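Local coordinates for tryptophanyl-tRNA synthetase (Cryptosporidium parvum Iowa II, PDB 3HV0), which probably charges tRNA(Trp) with L-tryptophan at the expense of ATP, through the class I synthetase core held in this chain, at residues Leu169-Lys174 with Gln201-Phe206; Lys181-Phe186 with Phe234-Asp239. All blocks are in the same frame, centred on the assembly; numbering follows the deposited sequence.

Contact 1 (Leu169-Lys174 with Gln201-Phe206); sequences LRIEKK and QAAPAF. With TRP (tryptophan), chain C.
In the class I catalytic core, the C-terminal end of helix 192-202 and the 3-10 turn after it pack against helix 157-174, and one side chain, Ile171, carries the contact. Its delta methyl is the leading group. Ile171 CD1 lies 3.8 Å from Ala202 CB and 4.2 Å from Ala203 CB. The same methyl meets the edge of the Phe206 ring, near the ring plane, with Ile171 CD1 4.0 Å from Phe206 CE2. CG1 of Ile171 stands anti to the carbonyl carbon (chi1 -65°) and the chain runs on extended, which carries CD1 out to the second segment. Around this point, Ala202 also touches Met236 and Val237 of helix 231-240, and the Phe206 ring meets that of Tyr246. Elsewhere on helix 157-174, Lys173 NZ hydrogen-bonds to Phe120 O and Lys123 O of the second subunit. On the tryptophan side, Gln201 points away from Ile171 and its side chain lies against the bound amino acid. The contact is purely apolar and buried. Two alanines and a ring edge meet one branched side chain, so shape rather than polar bonding sets how the segments fit behind the tryptophan pocket.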
# COMPACT_ATOMS: atom_id res chain seq x y z
N LEU A 169 3.09 -3.77 -5.52
CA LEU A 169 2.05 -4.65 -6.07
C LEU A 169 2.62 -5.84 -6.86
O LEU A 169 2.11 -6.96 -6.78
CB LEU A 169 1.09 -3.82 -6.94
CG LEU A 169 0.11 -2.91 -6.18
CD1 LEU A 169 -0.59 -1.95 -7.14
CD2 LEU A 169 -0.92 -3.74 -5.39
N ARG A 170 3.68 -5.58 -7.63
CA ARG A 170 4.36 -6.60 -8.43
C ARG A 170 5.09 -7.64 -7.57
O ARG A 170 5.11 -8.83 -7.89
CB ARG A 170 5.37 -5.95 -9.36
CG ARG A 170 4.75 -5.27 -10.55
CD ARG A 170 5.78 -4.42 -11.28
NE ARG A 170 5.16 -3.62 -12.36
CZ ARG A 170 5.32 -2.31 -12.54
NH1 ARG A 170 6.09 -1.60 -11.75
NH2 ARG A 170 4.71 -1.70 -13.54
N ILE A 171 5.69 -7.20 -6.49
CA ILE A 171 6.29 -8.12 -5.51
C ILE A 171 5.21 -8.93 -4.78
O ILE A 171 5.36 -10.11 -4.57
CB ILE A 171 7.10 -7.35 -4.46
CG1 ILE A 171 8.32 -6.66 -5.10
CG2 ILE A 171 7.55 -8.29 -3.34
CD1 ILE A 171 8.87 -5.53 -4.27
N GLU A 172 4.11 -8.28 -4.41
CA GLU A 172 3.06 -8.94 -3.63
C GLU A 172 2.38 -10.05 -4.39
O GLU A 172 2.06 -11.10 -3.82
CB GLU A 172 2.04 -7.92 -3.13
CG GLU A 172 2.61 -7.11 -2.00
CD GLU A 172 1.71 -6.03 -1.49
OE1 GLU A 172 0.63 -5.76 -2.08
OE2 GLU A 172 2.11 -5.43 -0.46
N LYS A 173 2.21 -9.85 -5.69
CA LYS A 173 1.54 -10.84 -6.55
C LYS A 173 2.36 -12.12 -6.69
O LYS A 173 1.82 -13.18 -6.99
CB LYS A 173 1.29 -10.24 -7.93
CG LYS A 173 0.29 -10.98 -8.77
CD LYS A 173 0.12 -10.24 -10.08
CE LYS A 173 -0.78 -10.98 -11.04
NZ LYS A 173 -1.12 -10.07 -12.16
N LYS A 174 3.67 -12.00 -6.47
CA LYS A 174 4.59 -13.12 -6.62
C LYS A 174 4.91 -13.85 -5.31
O LYS A 174 5.57 -14.89 -5.35
CB LYS A 174 5.90 -12.65 -7.26
CG LYS A 174 5.77 -12.16 -8.68
CD LYS A 174 5.43 -13.29 -9.63
CE LYS A 174 5.29 -12.82 -11.07
NZ LYS A 174 5.06 -13.97 -11.97
N GLN A 201 9.36 -2.43 1.95
CA GLN A 201 10.79 -2.32 2.18
C GLN A 201 11.62 -2.90 1.06
O GLN A 201 12.74 -2.46 0.84
CB GLN A 201 11.20 -3.04 3.45
CG GLN A 201 12.66 -2.87 3.75
CD GLN A 201 12.98 -2.89 5.20
OE1 GLN A 201 14.06 -3.30 5.57
NE2 GLN A 201 12.06 -2.45 6.02
N ALA A 202 11.09 -3.92 0.40
CA ALA A 202 11.76 -4.51 -0.75
C ALA A 202 11.85 -3.54 -1.93
O ALA A 202 12.90 -3.41 -2.54
CB ALA A 202 11.04 -5.76 -1.17
N ALA A 203 10.77 -2.82 -2.20
CA ALA A 203 10.57 -2.08 -3.44
C ALA A 203 11.69 -1.08 -3.84
O ALA A 203 11.95 -0.90 -5.04
CB ALA A 203 9.20 -1.39 -3.45
N PRO A 204 12.32 -0.41 -2.86
CA PRO A 204 13.39 0.50 -3.26
C PRO A 204 14.67 -0.20 -3.71
O PRO A 204 15.54 0.46 -4.30
CB PRO A 204 13.64 1.33 -2.00
CG PRO A 204 12.39 1.18 -1.17
CD PRO A 204 11.89 -0.19 -1.47
N ALA A 205 14.80 -1.51 -3.47
CA ALA A 205 15.97 -2.23 -4.03
C ALA A 205 15.87 -2.46 -5.56
O ALA A 205 16.73 -3.10 -6.15
CB ALA A 205 16.19 -3.52 -3.31
N PHE A 206 14.81 -1.95 -6.20
CA PHE A 206 14.71 -2.00 -7.67
C PHE A 206 14.67 -0.60 -8.22
O PHE A 206 13.89 0.22 -7.74
CB PHE A 206 13.43 -2.69 -8.15
CG PHE A 206 13.30 -4.12 -7.72
CD1 PHE A 206 14.27 -5.03 -8.04
CD2 PHE A 206 12.17 -4.55 -7.06
CE1 PHE A 206 14.15 -6.35 -7.65
CE2 PHE A 206 12.03 -5.87 -6.69
CZ PHE A 206 13.04 -6.77 -6.97
N TRP C . 12.86 -1.55 8.79
CA TRP C . 14.26 -1.07 9.01
C TRP C . 14.51 -0.86 10.49
O TRP C . 13.56 -0.73 11.28
CB TRP C . 14.56 0.23 8.22
CG TRP C . 14.95 -0.01 6.78
CD1 TRP C . 14.17 0.20 5.67
CD2 TRP C . 16.21 -0.49 6.29
NE1 TRP C . 14.87 -0.11 4.53
CE2 TRP C . 16.12 -0.55 4.89
CE3 TRP C . 17.41 -0.86 6.90
CZ2 TRP C . 17.18 -0.97 4.09
CZ3 TRP C . 18.45 -1.28 6.11
CH2 TRP C . 18.33 -1.34 4.71
OXT TRP C . 15.69 -0.85 10.91

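Contact 2 (Lys181-Phe186 with Phe234-Asp239); sequences KSIFGF and FRMVRD. With TRP (tryptophan), chain C.
This is a partly buried, mostly apolar contact between the end of helix 177-184 and helix 231-240, with an arginine at its rim, beside the tryptophan pocket. The backbones come closest at Ile183 and Met236, whose CA atoms are 7.7 Å apart. Ile183 points at the other helix and works with two of its branches. Its CD1 sits 4.0 Å from Met236 CB, the two side chains crossing at about a right angle. Its CG2 methyl stands loosely over one face of the Arg235 guanidinium, while Ile183 CG1 is 4.0 Å from Arg235 NH2. Arg235 bends at chi3 (83°), which brings the guanidinium across to Ile183, the two side chains running past each other in opposite directions. Phe184 adds a looser touch, with Met236 SD near the plane of its ring, at the edge, 4.3 Å from CE1. The same ring meets that of Tyr233, and Phe184 rests on Pro232 and Pro198. Gly185, the first residue past helix 177-184, has a positive phi (74°). Phe184 CB sits over one face of the Phe186 ring, toward its rim. Phe234 points away from 181-186; CZ2 of the bound tryptophan comes to the edge of its ring, near the plane, 3.6 Å from Phe234 CZ. The arrangement belongs to the class I synthetase catalytic domain, where a helix following a strand of the nucleotide-binding sheet helps form the amino acid pocket.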
# COMPACT_ATOMS: atom_id res chain seq x y z
N LYS A 181 4.97 -15.95 6.13
CA LYS A 181 5.06 -16.64 7.42
C LYS A 181 6.40 -17.33 7.57
O LYS A 181 7.09 -17.16 8.57
CB LYS A 181 3.96 -17.69 7.58
CG LYS A 181 2.56 -17.16 7.78
CD LYS A 181 1.63 -18.33 8.09
CE LYS A 181 0.17 -17.96 7.97
NZ LYS A 181 -0.68 -19.15 8.26
N SER A 182 6.76 -18.10 6.55
CA SER A 182 8.00 -18.87 6.53
C SER A 182 9.25 -17.98 6.71
O SER A 182 10.18 -18.38 7.40
CB SER A 182 8.09 -19.67 5.23
OG SER A 182 9.19 -20.56 5.22
N ILE A 183 9.24 -16.79 6.13
CA ILE A 183 10.42 -15.92 6.09
C ILE A 183 10.55 -14.99 7.31
O ILE A 183 11.63 -14.84 7.87
CB ILE A 183 10.41 -15.04 4.84
CG1 ILE A 183 10.70 -15.90 3.60
CG2 ILE A 183 11.42 -13.93 4.95
CD1 ILE A 183 10.41 -15.19 2.31
N PHE A 184 9.44 -14.38 7.71
CA PHE A 184 9.41 -13.44 8.83
C PHE A 184 8.87 -14.06 10.12
O PHE A 184 8.94 -13.45 11.19
CB PHE A 184 8.60 -12.21 8.44
CG PHE A 184 9.19 -11.45 7.29
CD1 PHE A 184 8.89 -11.80 5.99
CD2 PHE A 184 10.07 -10.41 7.51
CE1 PHE A 184 9.45 -11.12 4.91
CE2 PHE A 184 10.63 -9.72 6.43
CZ PHE A 184 10.32 -10.08 5.13
N GLY A 185 8.34 -15.26 10.03
CA GLY A 185 7.85 -15.95 11.22
C GLY A 185 6.54 -15.42 11.78
O GLY A 185 6.23 -15.65 12.95
N PHE A 186 5.76 -14.72 10.96
CA PHE A 186 4.47 -14.20 11.44
C PHE A 186 3.50 -15.36 11.66
O PHE A 186 3.81 -16.50 11.34
CB PHE A 186 3.85 -13.20 10.46
CG PHE A 186 4.76 -12.02 10.11
CD1 PHE A 186 5.70 -11.53 11.02
CD2 PHE A 186 4.64 -11.40 8.89
CE1 PHE A 186 6.50 -10.46 10.69
CE2 PHE A 186 5.45 -10.33 8.56
CZ PHE A 186 6.38 -9.86 9.46
N PHE A 234 15.51 -8.84 2.05
CA PHE A 234 16.31 -8.83 0.82
C PHE A 234 16.66 -10.25 0.36
O PHE A 234 17.11 -10.46 -0.78
CB PHE A 234 17.54 -7.94 1.02
CG PHE A 234 17.19 -6.55 1.49
CD1 PHE A 234 16.41 -5.73 0.69
CD2 PHE A 234 17.58 -6.08 2.74
CE1 PHE A 234 16.03 -4.46 1.12
CE2 PHE A 234 17.24 -4.83 3.16
CZ PHE A 234 16.46 -4.01 2.35
N ARG A 235 16.46 -11.24 1.22
CA ARG A 235 16.43 -12.63 0.78
C ARG A 235 15.20 -12.78 -0.10
O ARG A 235 15.28 -13.31 -1.20
CB ARG A 235 16.34 -13.57 1.99
CG ARG A 235 17.11 -14.86 1.84
CD ARG A 235 17.22 -15.57 3.18
NE ARG A 235 16.00 -16.35 3.47
CZ ARG A 235 15.39 -16.42 4.66
NH1 ARG A 235 15.83 -15.74 5.73
NH2 ARG A 235 14.29 -17.19 4.77
N MET A 236 14.06 -12.30 0.39
CA MET A 236 12.78 -12.40 -0.32
C MET A 236 12.81 -11.69 -1.69
O MET A 236 12.48 -12.27 -2.71
CB MET A 236 11.67 -11.80 0.55
CG MET A 236 10.31 -11.70 -0.12
SD MET A 236 9.34 -10.40 0.65
CE MET A 236 10.35 -8.96 0.26
N VAL A 237 13.23 -10.43 -1.70
CA VAL A 237 13.28 -9.65 -2.92
C VAL A 237 14.29 -10.21 -3.95
O VAL A 237 14.09 -10.06 -5.14
CB VAL A 237 13.56 -8.16 -2.62
CG1 VAL A 237 15.05 -7.85 -2.76
CG2 VAL A 237 12.75 -7.29 -3.56
N ARG A 238 15.36 -10.86 -3.50
CA ARG A 238 16.28 -11.52 -4.44
C ARG A 238 15.65 -12.74 -5.11
O ARG A 238 16.02 -13.12 -6.21
CB ARG A 238 17.59 -11.92 -3.75
CG ARG A 238 18.59 -10.78 -3.63
CD ARG A 238 19.82 -11.18 -2.82
NE ARG A 238 20.53 -12.31 -3.42
CZ ARG A 238 21.51 -12.22 -4.32
NH1 ARG A 238 21.93 -11.05 -4.78
NH2 ARG A 238 22.07 -13.33 -4.79
N ASP A 239 14.72 -13.37 -4.42
CA ASP A 239 13.99 -14.48 -4.98
C ASP A 239 12.94 -14.02 -5.99
O ASP A 239 12.66 -14.77 -6.92
CB ASP A 239 13.33 -15.31 -3.87
CG ASP A 239 14.27 -16.35 -3.28
OD1 ASP A 239 15.43 -16.02 -2.96
OD2 ASP A 239 13.83 -17.52 -3.15
N TRP C . 12.86 -1.55 8.79
CA TRP C . 14.26 -1.07 9.01
C TRP C . 14.51 -0.86 10.49
O TRP C . 13.56 -0.73 11.28
CB TRP C . 14.56 0.23 8.22
CG TRP C . 14.95 -0.01 6.78
CD1 TRP C . 14.17 0.20 5.67
CD2 TRP C . 16.21 -0.49 6.29
NE1 TRP C . 14.87 -0.11 4.53
CE2 TRP C . 16.12 -0.55 4.89
CE3 TRP C . 17.41 -0.86 6.90
CZ2 TRP C . 17.18 -0.97 4.09
CZ3 TRP C . 18.45 -1.28 6.11
CH2 TRP C . 18.33 -1.34 4.71
OXT TRP C . 15.69 -0.85 10.91

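In the fold
Both contacts join helical segments of the catalytic core on the same side of the chain's centre, with their own centres 12 Å apart. Contact 1 is fully buried; contact 2 is partly open, and there an arginine takes part alongside apolar groups. They meet directly, since the Val237 side chain packs against the Phe206 ring. Helix 231-240 thus belongs to contact 2 but also covers one side of contact 1. Along the chain the segments alternate. Each contact supplies one residue of the tryptophan pocket. Both also lie near the second subunit: in contact 2, Lys181 forms a salt bridge with Asp188 of that subunit.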